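Local coordinates for protein VIN1 (Oscarella pearsei, PDB 6BFI) that probably binds actin filaments and may take part in cell-cell adhesion as a sponge member of the vinculin/alpha-catenin family, at residues 728-733 / 769-774; 166-171 / 196-201. All coordinates share one frame; numbering follows the deposited sequence. Where two conformers were deposited one is given.

Interaction 1: residues 728-733 / 769-774; sequences EIALNA and QLKILA
A730 and K771 are the facing pair of two roughly antiparallel helical segments, with their CA atoms 7.2 Å apart. One segment belongs to helix 718-745 and the other to helix 763-778. The small methyl of A730 lets the backbones come this close. It rests against the aliphatic chain of K771, with CB of A730 3.7 Å from CD and 3.8 Å from CG of K771. The CA–CB bond of K771 does not aim straight at the partner helix. With CG beside the backbone N (chi1 -67°) and chi2 extended, CG and CD lie against the alanine methyl. The bend at chi3 then turns CE and NZ off to one side. K771 also touches K727, one turn before the contacted alanine.

Beside this pair, I729 meets L770. The branch methyl CG2 of I729 lies 3.7 Å from CD2 of L770, and the two side chains cross at about a right angle. In L770, CG is anti to the backbone N (chi1 177°), and its CD2 is the methyl that faces the isoleucine. I729 packs further on L803 and M705, so helices 786-817 and 690-710 complete its surroundings. L770 also touches N799 of helix 786-817.

The contact is therefore apolar throughout, since K771 contributes methylenes and not its ammonium group. Its cohesion comes from van der Waals packing and burial of methyl groups within the helical bundle.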
# COMPACT_ATOMS: atom_id res chain seq x y z
N GLU A 728 14.88 17.73 18.67
CA GLU A 728 15.39 18.33 17.45
C GLU A 728 15.04 17.49 16.22
O GLU A 728 14.67 18.04 15.17
CB GLU A 728 16.90 18.54 17.55
CG GLU A 728 17.29 19.85 18.23
CD GLU A 728 18.73 19.86 18.71
OE1 GLU A 728 18.99 20.44 19.79
OE2 GLU A 728 19.60 19.29 18.02
N ILE A 729 15.14 16.17 16.34
CA ILE A 729 14.75 15.29 15.24
C ILE A 729 13.26 15.43 14.96
O ILE A 729 12.82 15.38 13.81
CB ILE A 729 15.14 13.84 15.54
CG1 ILE A 729 16.65 13.69 15.61
CG2 ILE A 729 14.58 12.89 14.48
CD1 ILE A 729 17.11 12.30 15.96
N ALA A 730 12.45 15.61 16.01
CA ALA A 730 11.02 15.78 15.82
C ALA A 730 10.71 17.07 15.06
O ALA A 730 9.89 17.07 14.13
CB ALA A 730 10.31 15.78 17.18
N LEU A 731 11.37 18.17 15.43
CA LEU A 731 11.16 19.43 14.72
C LEU A 731 11.62 19.33 13.27
O LEU A 731 10.95 19.83 12.36
CB LEU A 731 11.88 20.56 15.45
CG LEU A 731 11.63 21.98 14.96
CD1 LEU A 731 10.15 22.30 14.94
CD2 LEU A 731 12.38 22.98 15.83
N ASN A 732 12.76 18.67 13.04
CA ASN A 732 13.21 18.43 11.68
C ASN A 732 12.19 17.63 10.88
O ASN A 732 11.95 17.91 9.70
CB ASN A 732 14.56 17.72 11.69
CG ASN A 732 15.72 18.66 11.43
OD1 ASN A 732 15.61 19.87 11.62
ND2 ASN A 732 16.84 18.11 10.99
N ALA A 733 11.57 16.64 11.52
CA ALA A 733 10.52 15.87 10.84
C ALA A 733 9.30 16.73 10.54
O ALA A 733 8.65 16.54 9.50
CB ALA A 733 10.12 14.67 11.69
N GLN A 769 5.97 9.52 19.18
CA GLN A 769 6.46 8.32 19.84
C GLN A 769 7.97 8.37 20.04
O GLN A 769 8.48 7.83 21.03
CB GLN A 769 6.08 7.08 19.02
CG GLN A 769 4.59 6.84 18.92
CD GLN A 769 4.25 5.60 18.11
OE1 GLN A 769 5.12 4.78 17.82
NE2 GLN A 769 2.98 5.46 17.75
N LEU A 770 8.70 9.03 19.13
CA LEU A 770 10.14 9.15 19.28
C LEU A 770 10.50 9.96 20.52
O LEU A 770 11.35 9.56 21.31
CB LEU A 770 10.75 9.78 18.03
CG LEU A 770 12.26 10.03 18.08
CD1 LEU A 770 13.04 8.72 18.10
CD2 LEU A 770 12.71 10.89 16.91
N LYS A 771 9.84 11.11 20.70
CA LYS A 771 10.13 11.93 21.87
C LYS A 771 9.76 11.21 23.15
O LYS A 771 10.52 11.22 24.13
CB LYS A 771 9.40 13.27 21.77
CG LYS A 771 9.91 14.16 20.64
CD LYS A 771 9.26 15.53 20.69
CE LYS A 771 7.76 15.44 20.48
NZ LYS A 771 7.13 16.78 20.52
N ILE A 772 8.59 10.55 23.17
CA ILE A 772 8.18 9.83 24.38
C ILE A 772 9.16 8.72 24.70
O ILE A 772 9.62 8.58 25.84
CB ILE A 772 6.74 9.29 24.21
CG1 ILE A 772 5.75 10.45 24.07
CG2 ILE A 772 6.37 8.40 25.39
CD1 ILE A 772 4.32 10.01 23.84
N LEU A 773 9.52 7.91 23.70
CA LEU A 773 10.36 6.74 23.94
C LEU A 773 11.79 7.14 24.29
O LEU A 773 12.45 6.45 25.07
CB LEU A 773 10.34 5.82 22.72
CG LEU A 773 9.00 5.15 22.42
CD1 LEU A 773 9.04 4.41 21.09
CD2 LEU A 773 8.60 4.22 23.55
N ALA A 774 12.28 8.24 23.72
CA ALA A 774 13.59 8.74 24.12
C ALA A 774 13.57 9.28 25.54
O ALA A 774 14.54 9.11 26.29
CB ALA A 774 14.06 9.83 23.15

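Interaction 2: residues 166-171 / 196-201; sequences PGMTSM and GTVREQ
V198 projects toward M168 and M171 in an antiparallel helical hairpin, part of the all-helical architecture of this vinculin-family protein. Helix 154-178 turns back through a short loop into helix 185-215. The helices stand well apart here, with the CA atoms of M168 and V198 8.7 Å from each other. Long methionine side chains span the gap.

The tight part is a small apolar cluster around one methyl, CG1 of V198. The sulfur SD of M168 lies 3.6 Å from CG1 of V198, and the thioether slants past the valine. The M168 chain bends at chi2 (-68°), which brings its thioether end against the valine. M171 arrives from one helical turn further on. Its chain is extended through chi2 and bends only at chi3 (66°). CE of M171 meets CG1 of V198 tip to tip at 4.1 Å. All three residues are buried. V141 of helix 102-145 touches both methionines, and C138 touches M171. V198 is also backed by L238 of helix 224-249 and by M172, so the cluster joins several helices of the bundle.

The other side is loose. T169 points away from the partner helix and is exposed. R199 is exposed too, and two conformers were deposited for it. In the conformer given, its side chain does not touch segment 166-171. The helix is kinked at P166, whose ring nitrogen has no N-H to bond to the preceding turn.

Back in the cluster, the terminal methyl CE of M168 completes the thioether contact, 3.9 Å from CG1 of V198.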
# COMPACT_ATOMS: atom_id res chain seq x y z
N PRO A 166 -29.83 -7.68 15.40
CA PRO A 166 -29.44 -6.84 16.54
C PRO A 166 -28.01 -7.09 17.01
O PRO A 166 -27.32 -6.13 17.40
CB PRO A 166 -30.47 -7.21 17.62
CG PRO A 166 -30.91 -8.58 17.26
CD PRO A 166 -30.92 -8.61 15.76
N GLY A 167 -27.55 -8.34 16.98
CA GLY A 167 -26.16 -8.61 17.33
C GLY A 167 -25.18 -7.97 16.37
O GLY A 167 -24.19 -7.37 16.78
N MET A 168 -25.45 -8.10 15.06
CA MET A 168 -24.59 -7.47 14.06
C MET A 168 -24.55 -5.96 14.24
O MET A 168 -23.48 -5.34 14.16
CB MET A 168 -25.07 -7.82 12.65
CG MET A 168 -24.59 -9.17 12.15
SD MET A 168 -22.81 -9.17 11.85
CE MET A 168 -22.55 -10.85 11.29
N THR A 169 -25.71 -5.34 14.50
CA THR A 169 -25.73 -3.90 14.74
C THR A 169 -24.93 -3.54 15.99
O THR A 169 -24.17 -2.56 15.99
CB THR A 169 -27.17 -3.41 14.86
OG1 THR A 169 -27.82 -3.53 13.59
CG2 THR A 169 -27.22 -1.96 15.32
N SER A 170 -25.06 -4.34 17.05
CA SER A 170 -24.30 -4.09 18.27
C SER A 170 -22.80 -4.21 18.03
O SER A 170 -22.01 -3.51 18.68
CB SER A 170 -24.74 -5.05 19.37
OG SER A 170 -24.36 -6.38 19.06
N MET A 171 -22.38 -5.09 17.13
CA MET A 171 -20.96 -5.20 16.81
C MET A 171 -20.49 -4.00 16.00
O MET A 171 -19.44 -3.41 16.29
CB MET A 171 -20.68 -6.50 16.07
CG MET A 171 -19.22 -6.72 15.71
SD MET A 171 -18.93 -8.23 14.77
CE MET A 171 -19.78 -7.84 13.24
N GLY A 196 -16.94 -3.11 6.20
CA GLY A 196 -17.56 -3.14 4.89
C GLY A 196 -17.85 -4.55 4.42
O GLY A 196 -18.93 -4.83 3.88
N THR A 197 -16.90 -5.47 4.63
CA THR A 197 -17.11 -6.86 4.23
C THR A 197 -18.35 -7.45 4.91
O THR A 197 -19.21 -8.04 4.25
CB THR A 197 -15.87 -7.70 4.56
OG1 THR A 197 -14.81 -7.35 3.67
CG2 THR A 197 -16.18 -9.18 4.42
N VAL A 198 -18.46 -7.28 6.23
CA VAL A 198 -19.61 -7.83 6.94
C VAL A 198 -20.91 -7.21 6.43
O VAL A 198 -21.89 -7.92 6.14
CB VAL A 198 -19.45 -7.63 8.46
CG1 VAL A 198 -20.67 -8.14 9.20
CG2 VAL A 198 -18.19 -8.33 8.95
N ARG A 199 -20.93 -5.88 6.28
CA ARG A 199 -22.15 -5.19 5.88
C ARG A 199 -22.61 -5.62 4.49
O ARG A 199 -23.81 -5.73 4.24
CB ARG A 199 -21.93 -3.68 5.93
CG ARG A 199 -22.73 -2.97 7.02
CD ARG A 199 -22.62 -1.45 6.91
NE ARG A 199 -21.41 -0.93 7.54
CZ ARG A 199 -21.37 -0.41 8.76
NH1 ARG A 199 -22.48 -0.33 9.49
NH2 ARG A 199 -20.23 0.05 9.26
N GLU A 200 -21.67 -5.87 3.58
CA GLU A 200 -22.05 -6.34 2.25
C GLU A 200 -22.36 -7.83 2.22
O GLU A 200 -23.07 -8.28 1.32
CB GLU A 200 -20.96 -6.01 1.22
CG GLU A 200 -19.63 -6.71 1.43
CD GLU A 200 -18.61 -6.34 0.37
OE1 GLU A 200 -18.53 -7.03 -0.67
OE2 GLU A 200 -17.89 -5.33 0.57
N GLN A 201 -21.88 -8.60 3.20
CA GLN A 201 -22.07 -10.04 3.18
C GLN A 201 -23.34 -10.52 3.88
O GLN A 201 -23.78 -11.64 3.62
CB GLN A 201 -20.87 -10.75 3.80
CG GLN A 201 -19.64 -10.77 2.90
CD GLN A 201 -19.93 -11.31 1.52
OE1 GLN A 201 -20.29 -12.47 1.35
NE2 GLN A 201 -19.77 -10.46 0.51

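How the interactions relate
From the N terminus, interaction 2 comes first. Segment 166-171 pairs with segment 196-201, closing a loop of 24 residues over the turn between helices 154-178 and 185-215. The chain then runs through many further helices before interaction 1 opens at residue 728. That contact closes a loop of 35 residues, which includes helix 750-760. The two loops lie in series and neither nest nor cross. The centres of interactions 1 and 2 are about 40 Å apart. Their nearest atoms are about 24 Å apart, so they do not touch. Each ties helices that are near neighbours along the chain: 154-178 to 185-215, and 718-745 to 763-778.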